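Local coordinates for protein xylulokinase (Brucella ovis, PDB 5VM1) that probably transfers phosphate from ATP to D-xylulose, giving D-xylulose 5-phosphate, as a member of the FGGY family of carbohydrate kinases, at residues M298-S303 and G344-Y349; T337-L342 and Q478-L483. One frame throughout, in Å; residues are numbered along the deposited sequence.

Contact 1 of 2, residues M298-S303 and G344-Y349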
loop_
_atom_site.group_PDB
_atom_site.type_symbol
_atom_site.label_atom_id
_atom_site.label_comp_id
_atom_site.label_asym_id
_atom_site.label_seq_id
_atom_site.Cartn_x
_atom_site.Cartn_y
_atom_site.Cartn_z
ATOM N N MET A 298 8.642 3.333 -2.015
ATOM C CA MET A 298 8.019 2.530 -0.976
ATOM C C MET A 298 9.079 1.604 -0.413
ATOM O O MET A 298 9.655 0.801 -1.147
ATOM C CB MET A 298 6.833 1.732 -1.530
ATOM C CG MET A 298 5.537 1.983 -0.817
ATOM S SD MET A 298 4.335 0.698 -1.130
ATOM C CE MET A 298 3.884 0.930 -2.829
ATOM N N GLY A 299 9.400 1.776 0.865
ATOM C CA GLY A 299 10.205 0.815 1.593
ATOM C C GLY A 299 9.276 -0.096 2.367
ATOM O O GLY A 299 8.339 0.369 3.021
ATOM N N VAL A 300 9.508 -1.400 2.245
ATOM C CA VAL A 300 8.640 -2.407 2.855
ATOM C C VAL A 300 9.416 -3.175 3.916
ATOM O O VAL A 300 10.426 -3.812 3.612
ATOM C CB VAL A 300 8.061 -3.387 1.830
ATOM C CG1 VAL A 300 7.144 -4.355 2.543
ATOM C CG2 VAL A 300 7.330 -2.640 0.782
ATOM N N ILE A 301 8.905 -3.154 5.144
ATOM C CA ILE A 301 9.386 -3.974 6.246
ATOM C C ILE A 301 8.410 -5.129 6.418
ATOM O O ILE A 301 7.241 -4.913 6.766
ATOM C CB ILE A 301 9.476 -3.152 7.539
ATOM C CG1 ILE A 301 10.538 -2.068 7.394
ATOM C CG2 ILE A 301 9.699 -4.059 8.772
ATOM C CD1 ILE A 301 10.297 -0.916 8.289
ATOM N N LEU A 302 8.871 -6.360 6.171
ATOM C CA LEU A 302 7.917 -7.463 6.098
ATOM C C LEU A 302 7.249 -7.761 7.445
ATOM O O LEU A 302 6.127 -8.285 7.463
ATOM C CB LEU A 302 8.582 -8.710 5.533
ATOM C CG LEU A 302 8.872 -8.594 4.039
ATOM C CD1 LEU A 302 9.402 -9.909 3.517
ATOM C CD2 LEU A 302 7.653 -8.078 3.241
ATOM N N SER A 303 7.888 -7.450 8.575
ATOM C CA SER A 303 7.250 -7.700 9.864
ATOM C C SER A 303 7.477 -6.505 10.762
ATOM O O SER A 303 8.584 -6.290 11.261
ATOM C CB SER A 303 7.766 -8.980 10.508
ATOM O OG SER A 303 7.432 -10.106 9.717
ATOM N N GLY A 344 11.802 -13.342 6.612
ATOM C CA GLY A 344 12.820 -12.734 5.773
ATOM C C GLY A 344 12.738 -11.231 5.944
ATOM O O GLY A 344 12.119 -10.720 6.874
ATOM N N GLU A 345 13.351 -10.515 5.014
ATOM C CA GLU A 345 13.213 -9.068 4.951
ATOM C C GLU A 345 13.215 -8.635 3.493
ATOM O O GLU A 345 13.876 -9.249 2.651
ATOM C CB GLU A 345 14.312 -8.298 5.705
ATOM C CG GLU A 345 14.043 -6.782 5.768
ATOM C CD GLU A 345 12.725 -6.445 6.454
ATOM O OE1 GLU A 345 11.646 -6.844 5.959
ATOM O OE2 GLU A 345 12.768 -5.780 7.511
ATOM N N ARG A 346 12.447 -7.580 3.198
ATOM C CA ARG A 346 12.418 -7.001 1.857
ATOM C C ARG A 346 13.418 -5.841 1.778
ATOM O O ARG A 346 14.580 -6.055 1.417
ATOM C CB ARG A 346 10.978 -6.589 1.481
ATOM C CG ARG A 346 10.824 -6.168 0.029
ATOM C CD ARG A 346 9.391 -6.232 -0.495
ATOM N NE ARG A 346 8.946 -7.619 -0.630
ATOM C CZ ARG A 346 7.780 -7.997 -1.153
ATOM N NH1 ARG A 346 7.482 -9.289 -1.210
ATOM N NH2 ARG A 346 6.923 -7.098 -1.642
ATOM N N THR A 347 13.011 -4.625 2.143
ATOM C CA THR A 347 13.920 -3.481 2.068
ATOM C C THR A 347 14.873 -3.484 3.260
ATOM O O THR A 347 14.417 -3.468 4.407
ATOM C CB THR A 347 13.124 -2.173 2.042
ATOM O OG1 THR A 347 12.100 -2.249 1.041
ATOM C CG2 THR A 347 14.030 -0.925 1.863
ATOM N N PRO A 348 16.198 -3.444 3.036
ATOM C CA PRO A 348 16.943 -3.310 1.776
ATOM C C PRO A 348 17.676 -4.556 1.236
ATOM O O PRO A 348 18.400 -4.435 0.252
ATOM C CB PRO A 348 17.982 -2.265 2.142
ATOM C CG PRO A 348 18.345 -2.671 3.548
ATOM C CD PRO A 348 17.071 -3.171 4.192
ATOM N N TYR A 349 17.482 -5.737 1.811
ATOM C CA TYR A 349 18.354 -6.853 1.470
ATOM C C TYR A 349 17.694 -7.848 0.526
ATOM O O TYR A 349 18.401 -8.631 -0.123
ATOM C CB TYR A 349 18.783 -7.604 2.750
ATOM C CG TYR A 349 19.394 -6.746 3.839
ATOM C CD1 TYR A 349 20.626 -6.109 3.667
ATOM C CD2 TYR A 349 18.697 -6.527 5.033
ATOM C CE1 TYR A 349 21.177 -5.303 4.677
ATOM C CE2 TYR A 349 19.233 -5.731 6.043
ATOM C CZ TYR A 349 20.475 -5.116 5.858
ATOM O OH TYR A 349 20.999 -4.319 6.858
#

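Contact 2 of 2, residues T337-L342 and Q478-L483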
loop_
_atom_site.group_PDB
_atom_site.type_symbol
_atom_site.label_atom_id
_atom_site.label_comp_id
_atom_site.label_asym_id
_atom_site.label_seq_id
_atom_site.Cartn_x
_atom_site.Cartn_y
_atom_site.Cartn_z
ATOM N N THR A 337 18.983 -6.927 21.429
ATOM C CA THR A 337 18.716 -6.462 20.078
ATOM C C THR A 337 17.742 -7.431 19.416
ATOM O O THR A 337 17.863 -8.650 19.575
ATOM C CB THR A 337 20.036 -6.355 19.262
ATOM O OG1 THR A 337 20.860 -5.279 19.771
ATOM C CG2 THR A 337 19.768 -6.152 17.773
ATOM N N PHE A 338 16.768 -6.905 18.686
ATOM C CA PHE A 338 15.801 -7.746 17.981
ATOM C C PHE A 338 15.907 -7.481 16.479
ATOM O O PHE A 338 15.834 -6.328 16.037
ATOM C CB PHE A 338 14.379 -7.486 18.481
ATOM C CG PHE A 338 13.325 -8.281 17.778
ATOM C CD1 PHE A 338 13.188 -9.633 17.997
ATOM C CD2 PHE A 338 12.460 -7.673 16.906
ATOM C CE1 PHE A 338 12.206 -10.372 17.351
ATOM C CE2 PHE A 338 11.477 -8.400 16.259
ATOM C CZ PHE A 338 11.350 -9.747 16.486
ATOM N N LEU A 339 16.174 -8.533 15.710
ATOM C CA LEU A 339 16.046 -8.454 14.260
ATOM C C LEU A 339 14.654 -8.927 13.847
ATOM O O LEU A 339 14.322 -10.095 14.082
ATOM C CB LEU A 339 17.100 -9.302 13.577
ATOM C CG LEU A 339 18.564 -8.912 13.556
ATOM C CD1 LEU A 339 19.176 -9.728 12.437
ATOM C CD2 LEU A 339 18.783 -7.448 13.315
ATOM N N PRO A 340 13.811 -8.074 13.231
ATOM C CA PRO A 340 12.407 -8.462 12.990
ATOM C C PRO A 340 12.171 -9.279 11.723
ATOM O O PRO A 340 11.114 -9.155 11.099
ATOM C CB PRO A 340 11.689 -7.110 12.906
ATOM C CG PRO A 340 12.718 -6.174 12.400
ATOM C CD PRO A 340 14.059 -6.658 12.895
ATOM N N TYR A 341 13.138 -10.095 11.316
ATOM C CA TYR A 341 13.090 -10.784 10.026
ATOM C C TYR A 341 12.365 -12.122 10.114
ATOM O O TYR A 341 12.837 -13.121 9.539
ATOM C CB TYR A 341 14.505 -10.972 9.484
ATOM C CG TYR A 341 15.339 -9.700 9.418
ATOM C CD1 TYR A 341 14.743 -8.460 9.137
ATOM C CD2 TYR A 341 16.729 -9.731 9.644
ATOM C CE1 TYR A 341 15.502 -7.284 9.088
ATOM C CE2 TYR A 341 17.508 -8.564 9.571
ATOM C CZ TYR A 341 16.883 -7.344 9.295
ATOM O OH TYR A 341 17.623 -6.176 9.213
ATOM N N LEU A 342 11.214 -12.173 10.802
ATOM C CA LEU A 342 10.485 -13.432 10.993
ATOM C C LEU A 342 10.045 -14.071 9.680
ATOM O O LEU A 342 9.829 -15.292 9.639
ATOM C CB LEU A 342 9.248 -13.199 11.863
ATOM C CG LEU A 342 9.562 -12.570 13.224
ATOM C CD1 LEU A 342 8.289 -12.070 13.825
ATOM C CD2 LEU A 342 10.266 -13.533 14.156
ATOM N N GLN A 478 23.869 0.663 15.338
ATOM C CA GLN A 478 25.032 0.030 14.718
ATOM C C GLN A 478 25.130 -1.449 15.097
ATOM O O GLN A 478 25.476 -2.287 14.253
ATOM C CB GLN A 478 26.305 0.795 15.083
ATOM C CG GLN A 478 26.357 2.205 14.464
ATOM C CD GLN A 478 26.445 2.190 12.939
ATOM O OE1 GLN A 478 26.767 1.165 12.327
ATOM N NE2 GLN A 478 26.087 3.314 12.315
ATOM N N ARG A 479 24.791 -1.792 16.348
ATOM C CA ARG A 479 24.703 -3.195 16.751
ATOM C C ARG A 479 23.712 -3.951 15.873
ATOM O O ARG A 479 24.039 -4.993 15.295
ATOM C CB ARG A 479 24.272 -3.272 18.217
ATOM C CG ARG A 479 25.221 -3.980 19.190
ATOM C CD ARG A 479 25.317 -3.182 20.500
ATOM N NE ARG A 479 23.996 -2.991 21.103
ATOM C CZ ARG A 479 23.663 -1.967 21.888
ATOM N NH1 ARG A 479 24.563 -1.014 22.167
ATOM N NH2 ARG A 479 22.418 -1.888 22.386
ATOM N N TYR A 480 22.519 -3.387 15.691
ATOM C CA TYR A 480 21.501 -4.016 14.858
ATOM C C TYR A 480 22.001 -4.199 13.430
ATOM O O TYR A 480 21.745 -5.228 12.792
ATOM C CB TYR A 480 20.238 -3.149 14.906
ATOM C CG TYR A 480 19.132 -3.468 13.922
ATOM C CD1 TYR A 480 19.192 -3.021 12.596
ATOM C CD2 TYR A 480 18.002 -4.153 14.332
ATOM C CE1 TYR A 480 18.181 -3.289 11.704
ATOM C CE2 TYR A 480 16.983 -4.434 13.446
ATOM C CZ TYR A 480 17.072 -3.992 12.131
ATOM O OH TYR A 480 16.042 -4.252 11.252
ATOM N N HIS A 481 22.706 -3.197 12.912
ATOM C CA HIS A 481 23.185 -3.239 11.538
ATOM C C HIS A 481 24.286 -4.284 11.350
ATOM O O HIS A 481 24.341 -4.948 10.308
ATOM C CB HIS A 481 23.660 -1.848 11.132
ATOM C CG HIS A 481 23.948 -1.715 9.672
ATOM N ND1 HIS A 481 25.125 -1.187 9.188
ATOM C CD2 HIS A 481 23.197 -2.025 8.588
ATOM C CE1 HIS A 481 25.092 -1.188 7.868
ATOM N NE2 HIS A 481 23.935 -1.696 7.480
ATOM N N ALA A 482 25.203 -4.413 12.329
ATOM C CA ALA A 482 26.294 -5.392 12.257
ATOM C C ALA A 482 25.805 -6.832 12.391
ATOM O O ALA A 482 26.498 -7.752 11.952
ATOM C CB ALA A 482 27.345 -5.106 13.323
ATOM N N LEU A 483 24.647 -7.050 13.011
ATOM C CA LEU A 483 24.128 -8.402 13.150
ATOM C C LEU A 483 23.743 -9.008 11.808
ATOM O O LEU A 483 23.836 -10.233 11.647
ATOM C CB LEU A 483 22.938 -8.410 14.102
ATOM C CG LEU A 483 23.412 -8.831 15.492
ATOM C CD1 LEU A 483 22.365 -8.593 16.567
ATOM C CD2 LEU A 483 23.828 -10.284 15.458
HETATM O O HOH W 1 16.677 -3.929 8.843
HETATM O O HOH W 2 19.969 -5.584 10.300
#

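Contact 1 of 2, residues M298-S303 and G344-Y349
Val300 and Thr347 are joined by two hydrogen bonds where the end of strand 295-301 runs nearly antiparallel to residues 344-347. Thr347 N donates to Val300 O at 3.1 Å, while Val300 N meets not a carbonyl but Thr347 OG1, at 3.0 Å and almost straight (168°). A chi1 of -50° brings the threonine hydroxyl to the side of its own backbone N. Thr347 thereby serves both polar backbone groups of Val300; its OG1 is also hydrogen-bonded to Ala283 O.

Glu345 provides the second polar link. Its chain bends at chi2 (59°), bringing OE1 to Leu302 N (2.8 Å) through the syn lone pair. On the anti side, slightly out of the carboxylate plane, the same oxygen accepts from Arg346 N (3.0 Å). Two amides on OE1 restrict the rotation of the carboxylate, and glutamate has the reach to carry it from the 344-349 loop to the amide just beyond the strand end.

Strand 295-301 belongs to the mixed sheet of the C-terminal FGGY domain, of the actin-like ATPase clan. On one edge Met298 pairs with His285, and the loop takes over at Val300; on the other, Gly299 and Ile301 bond to Leu269 and Gly267.

Apolar contact fills in around these bonds. Leu302 crosses Arg346 at about a right angle, its CG 3.9 Å from Arg346 CB, and CD2 lies over one guanidinium face. Val300 CB sits 3.9 Å from Arg346 CD, the aliphatic stem of a residue that also makes a cation-pi contact with Phe133.

Separately, Gly299, bare of side chain, lets its CA approach the hydroxyl Thr347 OG1 to 3.6 Å, and glycine at 344 suits a positive phi.

Contact 2 of 2, residues T337-L342 and Q478-L483
The axes of strand 337-339 and of the helical segment 478-483, part of helix 470-488, lie 8.8 Å apart and cross at -44°, and Thr337 and Tyr480 bring their CA atoms nearest. The strand pairs with 357-359, so the contact sets the C-terminal helix against a small two-stranded antiparallel sheet of the FGGY C-terminal domain.

Tyr480 is the main side chain. With CG anti to the backbone N, chi1 169° carries the ring over to the strand, where it is met on several sides. Leu339 CD2 lies over one face in a CH-pi contact, 3.8 Å from the ring centroid; a branched leucine tip suits a flat aromatic surface. Phe338 O comes to the ring edge in plane, 3.4 Å from Tyr480 CE2. Pro340, crossing at about a right angle, offers a compact apolar edge and sets CD 3.5 Å from Tyr480 OH. Beyond the segments, the ring also meets Phe380 of helix 367-390.

One helical turn on, Leu483 reaches Thr337 tip to tip, CD1 to CG2 at 3.8 Å, and its CB flanks Leu339 CD1. Beta-branched Thr337 suits this place because it can turn a methyl to the leucine.

Tyr341 approaches Tyr480 from the opposite direction. Water 1 is modelled between the two hydroxyls at distances so short that the details of this bridge are doubtful. Water 2 bonds to Tyr341 OH at 2.7 Å and donates to Tyr480 O at 3.1 Å. Carbon-rich packing therefore holds the strand to the helix, while water at the tyrosine hydroxyls probably contributes to satisfying these buried polar ends.

How the contacts relate
Contacts 1 and 2 have centres 13 Å apart. Their segments alternate along the chain, and 344-349 comes just after 337-342. They touch: Ser303 CB lies 3.4 Å from Pro340 O, and Tyr349 CE2 packs 3.6 Å from Tyr341 OH. Tyr349 also stacks on Tyr484 of the C-terminal helix. Helix 367-390 is a common neighbour, since Ala381 is touched by both Ile301 and Tyr480. Contact 1 is the one near the predicted active site: the side chain of Met298 is about 5 Å from that of the probable substrate-binding Met87 and about 7 Å from that of Asp243, the predicted proton acceptor. Contact 2 lies away from these sites.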